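Local structure of EAL/GGDEF domain protein (3ICL) at residues Q11-R16 with G71-R76; D15-A20 with T83-G88; P30-F35 with I125-A130; R65-D70 with Q100-G105. The protein is of unknown function but belongs to the GGDEF family of bacterial signalling domains, with a central beta-sheet flanked by helices. The protein carries 1 engineered substitution. All blocks are in the same frame, centred on the assembly; numbering follows the deposited sequence.

Interaction 1 of 4, residues Q11-R16 with G71-R76; sequences QLFCDR and GDTVAR
Helix 10-23 packs on the outer strand 73-77 of the central sheet, with F13 and R16 meeting T73 and A75. The local helix and strand axes come within 8.5 Å and run at 145° to each other. F13 supplies most of the helix side of the contact. Its CG is anti to the backbone N (chi1 176°), which carries the ring down to the strand. There CD2 meets A75 CB at 3.7 Å, obliquely to the ring. The same CD2 meets the methyl CG2 of T73 at 3.8 Å. The ring edge faces the T73 carbonyl, with CE2 3.7 Å from T73 O. R16 supplies the polar part. Its chain bends at chi2 and crosses the T73 side chain at about a right angle. NH1 of R16 donates to T73 OG1 over 2.6 Å, a short and bent bond (134° at the hydrogen). The hydroxyl lies near the guanidinium plane, and CG of L12 covers one face of that group. The T73 methyl sits between the F13 ring and R16 NH1, while the hydroxyl takes the R16 bond. F13 also touches T83 and L85 of the adjacent strand 81-86, while V74 packs against I64 of helix 50-67.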
loop_
_atom_site.group_PDB
_atom_site.type_symbol
_atom_site.label_atom_id
_atom_site.label_comp_id
_atom_site.label_asym_id
_atom_site.label_seq_id
_atom_site.Cartn_x
_atom_site.Cartn_y
_atom_site.Cartn_z
ATOM N N GLN A 11 12.790 -8.127 -1.248
ATOM C CA GLN A 11 13.943 -7.963 -2.134
ATOM C C GLN A 11 13.508 -7.650 -3.559
ATOM O O GLN A 11 14.080 -6.777 -4.217
ATOM C CB GLN A 11 14.792 -9.237 -2.140
ATOM C CG GLN A 11 15.998 -9.188 -3.067
ATOM C CD GLN A 11 17.022 -8.161 -2.638
ATOM O OE1 GLN A 11 17.566 -8.230 -1.534
ATOM N NE2 GLN A 11 17.293 -7.198 -3.511
ATOM N N LEU A 12 12.507 -8.379 -4.043
ATOM C CA LEU A 12 12.012 -8.166 -5.393
ATOM C C LEU A 12 11.353 -6.794 -5.489
ATOM O O LEU A 12 11.525 -6.081 -6.478
ATOM C CB LEU A 12 11.009 -9.259 -5.779
ATOM C CG LEU A 12 10.440 -9.157 -7.197
ATOM C CD1 LEU A 12 11.574 -9.070 -8.218
ATOM C CD2 LEU A 12 9.554 -10.363 -7.471
ATOM N N PHE A 13 10.596 -6.419 -4.464
ATOM C CA PHE A 13 9.954 -5.109 -4.474
ATOM C C PHE A 13 11.055 -4.057 -4.582
ATOM O O PHE A 13 10.970 -3.115 -5.367
ATOM C CB PHE A 13 9.146 -4.885 -3.194
ATOM C CG PHE A 13 8.533 -3.510 -3.104
ATOM C CD1 PHE A 13 9.277 -2.430 -2.634
ATOM C CD2 PHE A 13 7.229 -3.290 -3.538
ATOM C CE1 PHE A 13 8.730 -1.146 -2.600
ATOM C CE2 PHE A 13 6.671 -2.012 -3.508
ATOM C CZ PHE A 13 7.426 -0.936 -3.037
ATOM N N CYS A 14 12.094 -4.246 -3.778
ATOM C CA CYS A 14 13.242 -3.353 -3.754
ATOM C C CYS A 14 13.849 -3.222 -5.151
ATOM O O CYS A 14 14.155 -2.121 -5.606
ATOM C CB CYS A 14 14.281 -3.902 -2.775
ATOM S SG CYS A 14 15.909 -3.127 -2.855
ATOM N N ASP A 15 14.031 -4.354 -5.824
ATOM C CA ASP A 15 14.604 -4.354 -7.165
ATOM C C ASP A 15 13.683 -3.626 -8.143
ATOM O O ASP A 15 14.142 -2.860 -8.997
ATOM C CB ASP A 15 14.827 -5.791 -7.647
ATOM C CG ASP A 15 15.943 -6.503 -6.894
ATOM O OD1 ASP A 15 16.587 -5.881 -6.015
ATOM O OD2 ASP A 15 16.176 -7.696 -7.198
ATOM N N ARG A 16 12.383 -3.876 -8.017
ATOM C CA ARG A 16 11.385 -3.249 -8.878
ATOM C C ARG A 16 11.413 -1.732 -8.708
ATOM O O ARG A 16 11.370 -0.983 -9.684
ATOM C CB ARG A 16 9.988 -3.770 -8.525
ATOM C CG ARG A 16 9.761 -5.246 -8.815
ATOM C CD ARG A 16 9.593 -5.509 -10.301
ATOM N NE ARG A 16 9.232 -6.900 -10.577
ATOM C CZ ARG A 16 8.104 -7.482 -10.175
ATOM N NH1 ARG A 16 7.209 -6.801 -9.472
ATOM N NH2 ARG A 16 7.864 -8.750 -10.484
ATOM N N GLY A 71 1.747 -3.986 -13.995
ATOM C CA GLY A 71 3.090 -3.432 -14.045
ATOM C C GLY A 71 3.498 -2.859 -12.696
ATOM O O GLY A 71 4.685 -2.654 -12.438
ATOM N N ASP A 72 2.520 -2.584 -11.836
ATOM C CA ASP A 72 2.820 -2.060 -10.505
ATOM C C ASP A 72 3.177 -3.236 -9.598
ATOM O O ASP A 72 2.825 -4.379 -9.891
ATOM C CB ASP A 72 1.613 -1.316 -9.918
ATOM C CG ASP A 72 1.279 -0.040 -10.676
ATOM O OD1 ASP A 72 2.157 0.480 -11.399
ATOM O OD2 ASP A 72 0.139 0.450 -10.529
ATOM N N THR A 73 3.868 -2.958 -8.495
ATOM C CA THR A 73 4.261 -4.012 -7.567
ATOM C C THR A 73 3.741 -3.740 -6.161
ATOM O O THR A 73 3.742 -2.598 -5.698
ATOM C CB THR A 73 5.797 -4.156 -7.508
ATOM O OG1 THR A 73 6.300 -4.408 -8.822
ATOM C CG2 THR A 73 6.199 -5.315 -6.602
ATOM N N VAL A 74 3.291 -4.798 -5.493
ATOM C CA VAL A 74 2.773 -4.706 -4.134
ATOM C C VAL A 74 3.516 -5.729 -3.280
ATOM O O VAL A 74 3.742 -6.854 -3.717
ATOM C CB VAL A 74 1.258 -5.025 -4.093
ATOM C CG1 VAL A 74 0.737 -4.897 -2.680
ATOM C CG2 VAL A 74 0.502 -4.103 -5.035
ATOM N N ALA A 75 3.906 -5.339 -2.072
ATOM C CA ALA A 75 4.621 -6.245 -1.174
ATOM C C ALA A 75 4.281 -5.925 0.279
ATOM O O ALA A 75 4.105 -4.767 0.643
ATOM C CB ALA A 75 6.122 -6.134 -1.404
ATOM N N ARG A 76 4.205 -6.961 1.109
ATOM C CA ARG A 76 3.863 -6.806 2.517
ATOM C C ARG A 76 5.078 -6.440 3.365
ATOM O O ARG A 76 6.209 -6.791 3.027
ATOM C CB ARG A 76 3.242 -8.112 3.033
ATOM C CG ARG A 76 2.654 -8.042 4.440
ATOM C CD ARG A 76 1.763 -9.254 4.712
ATOM N NE ARG A 76 2.514 -10.507 4.737
ATOM C CZ ARG A 76 2.898 -11.125 5.852
ATOM N NH1 ARG A 76 2.597 -10.610 7.036
ATOM N NH2 ARG A 76 3.584 -12.258 5.782
#

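Interaction 2 of 4, residues D15-A20 with T83-G88; sequences DRLLQA and TILLNG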
loop_
_atom_site.group_PDB
_atom_site.type_symbol
_atom_site.label_atom_id
_atom_site.label_comp_id
_atom_site.label_asym_id
_atom_site.label_seq_id
_atom_site.Cartn_x
_atom_site.Cartn_y
_atom_site.Cartn_z
ATOM N N ASP A 15 14.031 -4.354 -5.824
ATOM C CA ASP A 15 14.604 -4.354 -7.165
ATOM C C ASP A 15 13.683 -3.626 -8.143
ATOM O O ASP A 15 14.142 -2.860 -8.997
ATOM C CB ASP A 15 14.827 -5.791 -7.647
ATOM C CG ASP A 15 15.943 -6.503 -6.894
ATOM O OD1 ASP A 15 16.587 -5.881 -6.015
ATOM O OD2 ASP A 15 16.176 -7.696 -7.198
ATOM N N ARG A 16 12.383 -3.876 -8.017
ATOM C CA ARG A 16 11.385 -3.249 -8.878
ATOM C C ARG A 16 11.413 -1.732 -8.708
ATOM O O ARG A 16 11.370 -0.983 -9.684
ATOM C CB ARG A 16 9.988 -3.770 -8.525
ATOM C CG ARG A 16 9.761 -5.246 -8.815
ATOM C CD ARG A 16 9.593 -5.509 -10.301
ATOM N NE ARG A 16 9.232 -6.900 -10.577
ATOM C CZ ARG A 16 8.104 -7.482 -10.175
ATOM N NH1 ARG A 16 7.209 -6.801 -9.472
ATOM N NH2 ARG A 16 7.864 -8.750 -10.484
ATOM N N LEU A 17 11.478 -1.284 -7.459
ATOM C CA LEU A 17 11.498 0.143 -7.160
ATOM C C LEU A 17 12.737 0.833 -7.727
ATOM O O LEU A 17 12.653 1.918 -8.308
ATOM C CB LEU A 17 11.422 0.357 -5.643
ATOM C CG LEU A 17 11.493 1.789 -5.095
ATOM C CD1 LEU A 17 10.596 2.721 -5.886
ATOM C CD2 LEU A 17 11.088 1.781 -3.631
ATOM N N LEU A 18 13.890 0.203 -7.559
ATOM C CA LEU A 18 15.123 0.782 -8.068
ATOM C C LEU A 18 15.040 0.958 -9.581
ATOM O O LEU A 18 15.433 1.991 -10.113
ATOM C CB LEU A 18 16.313 -0.105 -7.694
ATOM C CG LEU A 18 16.616 -0.146 -6.192
ATOM C CD1 LEU A 18 17.769 -1.102 -5.915
ATOM C CD2 LEU A 18 16.951 1.258 -5.707
ATOM N N GLN A 19 14.498 -0.041 -10.268
ATOM C CA GLN A 19 14.387 0.026 -11.718
ATOM C C GLN A 19 13.395 1.099 -12.170
ATOM O O GLN A 19 13.638 1.807 -13.147
ATOM C CB GLN A 19 13.973 -1.332 -12.289
ATOM C CG GLN A 19 14.294 -1.469 -13.772
ATOM C CD GLN A 19 15.787 -1.358 -14.050
ATOM O OE1 GLN A 19 16.576 -2.168 -13.564
ATOM N NE2 GLN A 19 16.182 -0.350 -14.822
ATOM N N ALA A 20 12.281 1.222 -11.459
ATOM C CA ALA A 20 11.283 2.226 -11.813
ATOM C C ALA A 20 11.843 3.637 -11.619
ATOM O O ALA A 20 11.588 4.525 -12.422
ATOM C CB ALA A 20 10.026 2.031 -10.972
ATOM N N THR A 83 3.626 -2.057 0.831
ATOM C CA THR A 83 4.302 -1.006 0.082
ATOM C C THR A 83 3.849 -1.189 -1.354
ATOM O O THR A 83 3.987 -2.266 -1.933
ATOM C CB THR A 83 5.832 -1.110 0.147
ATOM O OG1 THR A 83 6.232 -2.444 -0.172
ATOM C CG2 THR A 83 6.330 -0.720 1.543
ATOM N N ILE A 84 3.298 -0.127 -1.915
ATOM C CA ILE A 84 2.769 -0.156 -3.265
ATOM C C ILE A 84 3.556 0.752 -4.204
ATOM O O ILE A 84 3.639 1.960 -3.997
ATOM C CB ILE A 84 1.287 0.269 -3.220
ATOM C CG1 ILE A 84 0.523 -0.730 -2.347
ATOM C CG2 ILE A 84 0.716 0.378 -4.623
ATOM C CD1 ILE A 84 -0.725 -0.169 -1.701
ATOM N N LEU A 85 4.132 0.155 -5.236
ATOM C CA LEU A 85 4.911 0.893 -6.219
ATOM C C LEU A 85 4.114 1.155 -7.486
ATOM O O LEU A 85 3.647 0.221 -8.137
ATOM C CB LEU A 85 6.180 0.108 -6.577
ATOM C CG LEU A 85 6.927 0.467 -7.866
ATOM C CD1 LEU A 85 7.355 1.933 -7.863
ATOM C CD2 LEU A 85 8.142 -0.447 -7.997
ATOM N N LEU A 86 3.944 2.430 -7.821
ATOM C CA LEU A 86 3.246 2.804 -9.042
ATOM C C LEU A 86 4.359 3.091 -10.049
ATOM O O LEU A 86 5.039 4.113 -9.983
ATOM C CB LEU A 86 2.368 4.037 -8.811
ATOM C CG LEU A 86 1.312 3.865 -7.710
ATOM C CD1 LEU A 86 0.397 5.070 -7.713
ATOM C CD2 LEU A 86 0.499 2.590 -7.930
ATOM N N ASN A 87 4.538 2.156 -10.971
ATOM C CA ASN A 87 5.594 2.218 -11.979
ATOM C C ASN A 87 5.258 3.179 -13.120
ATOM O O ASN A 87 4.975 2.750 -14.241
ATOM C CB ASN A 87 5.823 0.794 -12.499
ATOM C CG ASN A 87 7.066 0.668 -13.346
ATOM O OD1 ASN A 87 7.969 1.502 -13.282
ATOM N ND2 ASN A 87 7.130 -0.398 -14.135
ATOM N N GLY A 88 5.317 4.477 -12.826
ATOM C CA GLY A 88 4.971 5.488 -13.809
ATOM C C GLY A 88 3.503 5.782 -13.565
ATOM O O GLY A 88 2.632 5.075 -14.068
#
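The backbone bond from G88 N to L86 O, 2.9 Å long, closes an inverse gamma turn centred on N87, the residue whose amide meets A20 of the helix. The backbone N of N87 is held as well, by D72 OD1. The side chain of N87 starts beside the helix rather than facing it, but a nearly trans chi1 (-169°) swings the amide close. N87 OD1 ends 3.1 Å from A20 CB. This is a tight polar-apolar touch and not a hydrogen bond.

The rest of the contact is apolar and centres on L85, which points at the helix. Its two methyls divide the work. CD2 lies against the helix backbone, 3.5 Å from L17 N. It also reaches R16, with CD2 of L85 3.8 Å from R16 CB. Beyond CB, the chain of R16 leads off to T73. CD1 of L85 turns to the other side chains. It meets L17 CD1 at 3.9 Å and A20 CB at 4.1 Å. No hydrogen bond joins the two segments.

The short helix and strand axes approach to 9.4 Å at 30°. Strand 81-86 runs between strands 73-77 and 32-38. L85 also touches F13 of helix 10-23, and V31. L17 also packs on M135 and L139 of helix 135-152.

Interaction 3 of 4, residues P30-F35 with I125-A130; sequences PVVLLF and IAVSPA
Backbone hydrogen bonds tie L33 to A126 in both directions. L33 N donates to A126 O at 3.0 Å, almost straight (175° at the hydrogen). A126 N returns a bond of 3.0 Å to L33 O, in the carbonyl plane but more bent. Two residues further along, S128 N reaches V31 O at 3.1 Å, again nearly straight. The return bond of that pair is replaced by water. The water accepts from V31 N at 2.8 Å and gives only a weak bond to S128 O. A cis peptide follows between S128 and P129. A CA-H...O contact adds to the bonding, with I125 CA 3.4 Å from L33 O.

These are neighbouring antiparallel strands, 32-38 and 121-127, inside the five-stranded sheet of the GGDEF fold. L33 and A126 form the hydrogen-bonded pair; V32 with V127 and L34 with I125 are non-hydrogen-bonded pairs.

Apolar contacts gather on the face bearing V32, L34, I125 and V127. I125 touches two residues there. Its CG2 meets V32 CG1 at 3.6 Å, and its CG1 meets L34 CG at 3.7 Å. L34 and I125 lie side by side and point the same way; L34 CG and I125 CG1 are each anti to the carbonyl carbon. V32 CG2 and V127 CG1 are 4.2 Å apart. On the other face, L33 packs on L139 and A126 on A142, both of helix 135-152.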
loop_
_atom_site.group_PDB
_atom_site.type_symbol
_atom_site.label_atom_id
_atom_site.label_comp_id
_atom_site.label_asym_id
_atom_site.label_seq_id
_atom_site.Cartn_x
_atom_site.Cartn_y
_atom_site.Cartn_z
ATOM N N PRO A 30 5.890 10.119 -13.083
ATOM C CA PRO A 30 6.781 9.828 -11.964
ATOM C C PRO A 30 6.527 8.508 -11.261
ATOM O O PRO A 30 5.511 7.845 -11.468
ATOM C CB PRO A 30 6.528 11.003 -11.032
ATOM C CG PRO A 30 5.041 11.132 -11.139
ATOM C CD PRO A 30 4.814 11.035 -12.652
ATOM N N VAL A 31 7.479 8.134 -10.423
ATOM C CA VAL A 31 7.345 6.933 -9.630
ATOM C C VAL A 31 6.606 7.422 -8.400
ATOM O O VAL A 31 6.902 8.502 -7.878
ATOM C CB VAL A 31 8.716 6.374 -9.196
ATOM C CG1 VAL A 31 8.525 5.317 -8.129
ATOM C CG2 VAL A 31 9.441 5.799 -10.391
ATOM N N VAL A 32 5.621 6.655 -7.959
ATOM C CA VAL A 32 4.869 7.021 -6.773
ATOM C C VAL A 32 4.809 5.813 -5.858
ATOM O O VAL A 32 4.607 4.683 -6.309
ATOM C CB VAL A 32 3.440 7.476 -7.110
ATOM C CG1 VAL A 32 2.690 7.823 -5.821
ATOM C CG2 VAL A 32 3.488 8.680 -8.038
ATOM N N LEU A 33 4.991 6.064 -4.569
ATOM C CA LEU A 33 4.983 5.009 -3.574
ATOM C C LEU A 33 3.844 5.215 -2.585
ATOM O O LEU A 33 3.673 6.306 -2.036
ATOM C CB LEU A 33 6.315 5.023 -2.830
ATOM C CG LEU A 33 6.944 3.726 -2.336
ATOM C CD1 LEU A 33 7.114 2.734 -3.483
ATOM C CD2 LEU A 33 8.292 4.071 -1.729
ATOM N N LEU A 34 3.047 4.173 -2.387
ATOM C CA LEU A 34 1.954 4.219 -1.426
ATOM C C LEU A 34 2.334 3.244 -0.321
ATOM O O LEU A 34 2.818 2.149 -0.595
ATOM C CB LEU A 34 0.624 3.794 -2.065
ATOM C CG LEU A 34 -0.202 4.866 -2.794
ATOM C CD1 LEU A 34 0.637 5.551 -3.853
ATOM C CD2 LEU A 34 -1.433 4.223 -3.412
ATOM N N PHE A 35 2.141 3.657 0.925
ATOM C CA PHE A 35 2.448 2.816 2.074
ATOM C C PHE A 35 1.101 2.654 2.771
ATOM O O PHE A 35 0.575 3.604 3.345
ATOM C CB PHE A 35 3.456 3.520 2.994
ATOM C CG PHE A 35 4.477 2.597 3.611
ATOM C CD1 PHE A 35 4.082 1.505 4.385
ATOM C CD2 PHE A 35 5.841 2.839 3.444
ATOM C CE1 PHE A 35 5.031 0.669 4.987
ATOM C CE2 PHE A 35 6.801 2.009 4.044
ATOM C CZ PHE A 35 6.395 0.925 4.815
ATOM N N ILE A 125 1.418 8.699 0.981
ATOM C CA ILE A 125 1.870 8.700 -0.407
ATOM C C ILE A 125 3.136 9.519 -0.633
ATOM O O ILE A 125 3.278 10.632 -0.116
ATOM C CB ILE A 125 0.789 9.246 -1.389
ATOM C CG1 ILE A 125 -0.431 8.318 -1.447
ATOM C CG2 ILE A 125 1.376 9.341 -2.790
ATOM C CD1 ILE A 125 -1.623 8.905 -2.168
ATOM N N ALA A 126 4.084 9.152 -1.362
ATOM C CA ALA A 126 5.327 9.879 -1.605
ATOM C C ALA A 126 5.574 9.886 -3.106
ATOM O O ALA A 126 5.578 8.837 -3.745
ATOM C CB ALA A 126 6.482 9.209 -0.884
ATOM N N VAL A 127 5.777 11.076 -3.662
ATOM C CA VAL A 127 6.011 11.230 -5.094
ATOM C C VAL A 127 7.469 11.575 -5.386
ATOM O O VAL A 127 8.031 12.485 -4.780
ATOM C CB VAL A 127 5.124 12.356 -5.684
ATOM C CG1 VAL A 127 5.243 12.380 -7.203
ATOM C CG2 VAL A 127 3.676 12.159 -5.257
ATOM N N SER A 128 8.078 10.847 -6.312
ATOM C CA SER A 128 9.462 11.111 -6.687
ATOM C C SER A 128 9.442 12.208 -7.744
ATOM O O SER A 128 8.594 12.192 -8.637
ATOM C CB SER A 128 10.113 9.856 -7.273
ATOM O OG SER A 128 11.478 10.096 -7.583
ATOM N N PRO A 129 10.393 13.159 -7.684
ATOM C CA PRO A 129 11.474 13.274 -6.701
ATOM C C PRO A 129 11.186 14.186 -5.502
ATOM O O PRO A 129 11.892 14.129 -4.498
ATOM C CB PRO A 129 12.622 13.810 -7.541
ATOM C CG PRO A 129 11.909 14.801 -8.407
ATOM C CD PRO A 129 10.651 14.048 -8.834
ATOM N N ALA A 130 10.162 15.024 -5.612
ATOM C CA ALA A 130 9.814 15.957 -4.540
ATOM C C ALA A 130 9.820 15.356 -3.130
ATOM O O ALA A 130 10.278 15.991 -2.174
ATOM C CB ALA A 130 8.452 16.582 -4.821
HETATM O O HOH W 1 9.662 9.895 -10.566
#

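Interaction 4 of 4, residues R65-D70 with Q100-G105; sequences RTAVRD and QKILDG
A67 of segment 65-70 packs closely against K101 and I102 of helix 96-106. The small A67 side chain lets the two backbones come near, with A67 CB 3.7 Å from I102 N. CB of A67 also meets I102 CG1 at 3.8 Å and K101 CG at 3.6 Å. K101 leaves its helix with a trans chi1 (-172°) and runs extended from there. Its methylenes lie alongside T66 and A67, and CD comes 3.3 Å from A67 O.

The solvent side is looser. There K101 CE passes T66 O at 3.9 Å, and the ammonium NZ makes no hydrogen bond to that carbonyl. T66 OG1 turns back to R63 O.

On the inner side lies the sheet. V68 and I102 touch lightly there, at 4.5 Å from CG1 of V68 to CD1 of I102. I102 also touches I84, L34 and L36, and V68 touches I84.

No hydrogen bond or salt bridge crosses between the segments. Between them the contact therefore rests on apolar packing and on the alkyl part of a lysine. The positive charge of K101 lies near the carbonyls of T66 and A67, which is probably mildly favourable.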
loop_
_atom_site.group_PDB
_atom_site.type_symbol
_atom_site.label_atom_id
_atom_site.label_comp_id
_atom_site.label_asym_id
_atom_site.label_seq_id
_atom_site.Cartn_x
_atom_site.Cartn_y
_atom_site.Cartn_z
ATOM N N ARG A 65 -4.020 -5.404 -5.492
ATOM C CA ARG A 65 -3.537 -5.627 -6.851
ATOM C C ARG A 65 -4.607 -5.322 -7.903
ATOM O O ARG A 65 -4.292 -4.872 -9.003
ATOM C CB ARG A 65 -3.037 -7.068 -7.005
ATOM C CG ARG A 65 -1.851 -7.400 -6.114
ATOM C CD ARG A 65 -1.170 -8.706 -6.504
ATOM N NE ARG A 65 -2.031 -9.868 -6.307
ATOM C CZ ARG A 65 -1.609 -11.127 -6.359
ATOM N NH1 ARG A 65 -0.330 -11.394 -6.600
ATOM N NH2 ARG A 65 -2.466 -12.123 -6.174
ATOM N N THR A 66 -5.875 -5.554 -7.571
ATOM C CA THR A 66 -6.947 -5.286 -8.533
ATOM C C THR A 66 -7.153 -3.789 -8.696
ATOM O O THR A 66 -7.717 -3.338 -9.696
ATOM C CB THR A 66 -8.309 -5.873 -8.092
ATOM O OG1 THR A 66 -8.817 -5.118 -6.984
ATOM C CG2 THR A 66 -8.167 -7.321 -7.688
ATOM N N ALA A 67 -6.691 -3.020 -7.714
ATOM C CA ALA A 67 -6.867 -1.572 -7.745
ATOM C C ALA A 67 -5.689 -0.795 -8.308
ATOM O O ALA A 67 -5.804 0.399 -8.555
ATOM C CB ALA A 67 -7.215 -1.062 -6.344
ATOM N N VAL A 68 -4.553 -1.455 -8.505
ATOM C CA VAL A 68 -3.392 -0.777 -9.078
ATOM C C VAL A 68 -3.356 -1.083 -10.574
ATOM O O VAL A 68 -4.317 -1.629 -11.107
ATOM C CB VAL A 68 -2.065 -1.227 -8.402
ATOM C CG1 VAL A 68 -2.080 -0.814 -6.935
ATOM C CG2 VAL A 68 -1.877 -2.738 -8.519
ATOM N N ARG A 69 -2.273 -0.719 -11.260
ATOM C CA ARG A 69 -2.184 -0.990 -12.694
ATOM C C ARG A 69 -1.256 -2.164 -12.984
ATOM O O ARG A 69 -0.343 -2.456 -12.213
ATOM C CB ARG A 69 -1.679 0.238 -13.470
ATOM C CG ARG A 69 -2.566 1.487 -13.395
ATOM C CD ARG A 69 -2.292 2.275 -12.123
ATOM N NE ARG A 69 -0.858 2.453 -11.923
ATOM C CZ ARG A 69 -0.088 3.236 -12.670
ATOM N NH1 ARG A 69 -0.615 3.931 -13.668
ATOM N NH2 ARG A 69 1.215 3.301 -12.433
ATOM N N ASP A 70 -1.494 -2.842 -14.101
ATOM C CA ASP A 70 -0.640 -3.959 -14.477
ATOM C C ASP A 70 0.751 -3.346 -14.595
ATOM O O ASP A 70 0.917 -2.291 -15.206
ATOM C CB ASP A 70 -1.087 -4.542 -15.819
ATOM C CG ASP A 70 -0.326 -5.800 -16.192
ATOM O OD1 ASP A 70 -0.390 -6.784 -15.425
ATOM O OD2 ASP A 70 0.339 -5.801 -17.248
ATOM N N GLN A 100 -7.481 6.044 -4.067
ATOM C CA GLN A 100 -8.934 6.060 -3.942
ATOM C C GLN A 100 -9.549 4.729 -4.373
ATOM O O GLN A 100 -10.516 4.257 -3.771
ATOM C CB GLN A 100 -9.516 7.213 -4.764
ATOM C CG GLN A 100 -9.323 8.562 -4.083
ATOM C CD GLN A 100 -9.577 9.736 -5.001
ATOM O OE1 GLN A 100 -10.207 9.600 -6.051
ATOM N NE2 GLN A 100 -9.099 10.903 -4.602
ATOM N N LYS A 101 -8.975 4.117 -5.403
ATOM C CA LYS A 101 -9.475 2.838 -5.899
ATOM C C LYS A 101 -9.174 1.729 -4.884
ATOM O O LYS A 101 -9.949 0.776 -4.735
ATOM C CB LYS A 101 -8.837 2.514 -7.254
ATOM C CG LYS A 101 -9.431 1.303 -7.951
ATOM C CD LYS A 101 -8.922 1.179 -9.380
ATOM C CE LYS A 101 -9.640 0.065 -10.126
ATOM N NZ LYS A 101 -9.224 -0.002 -11.554
ATOM N N ILE A 102 -8.088 1.812 -4.224
ATOM C CA ILE A 102 -7.746 0.844 -3.189
ATOM C C ILE A 102 -8.730 1.006 -2.042
ATOM O O ILE A 102 -9.284 0.024 -1.542
ATOM C CB ILE A 102 -6.312 1.050 -2.636
ATOM C CG1 ILE A 102 -5.259 0.764 -3.715
ATOM C CG2 ILE A 102 -6.058 0.070 -1.489
ATOM C CD1 ILE A 102 -3.868 1.174 -3.375
ATOM N N LEU A 103 -8.911 2.219 -1.576
ATOM C CA LEU A 103 -9.835 2.444 -0.472
ATOM C C LEU A 103 -11.240 1.944 -0.833
ATOM O O LEU A 103 -11.957 1.423 0.021
ATOM C CB LEU A 103 -9.850 3.935 -0.083
ATOM C CG LEU A 103 -8.561 4.480 0.569
ATOM C CD1 LEU A 103 -8.627 5.994 0.700
ATOM C CD2 LEU A 103 -8.367 3.863 1.931
ATOM N N ASP A 104 -11.634 2.090 -2.097
ATOM C CA ASP A 104 -12.954 1.620 -2.516
ATOM C C ASP A 104 -13.029 0.102 -2.441
ATOM O O ASP A 104 -14.039 -0.456 -2.017
ATOM C CB ASP A 104 -13.283 2.075 -3.943
ATOM C CG ASP A 104 -13.517 3.571 -4.034
ATOM O OD1 ASP A 104 -13.708 4.203 -2.972
ATOM O OD2 ASP A 104 -13.517 4.111 -5.159
ATOM N N GLY A 105 -11.956 -0.568 -2.846
ATOM C CA GLY A 105 -11.949 -2.019 -2.805
ATOM C C GLY A 105 -11.855 -2.566 -1.390
ATOM O O GLY A 105 -12.521 -3.548 -1.060
#

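In the fold
Interactions 1 and 2 share helix 10-23, D15 and R16, and lay that helix on adjacent strands, which are joined by backbone bonds between A75 and T83 and between T73 and L85. Interaction 3 lies within the same sheet. Its strand 32-38 pairs with 81-86 of interaction 2, and F13 touches L33. These three are largely buried. Interaction 4 is only partly buried and joins two helical segments. The chemistry differs with place. Interaction 3 relies on backbone hydrogen bonds. Interaction 1 adds one side-chain bond to apolar packing. Neither interaction 2 nor interaction 4 has a hydrogen bond across its own segments; a bond from R69 NH2 to G88 O links the two.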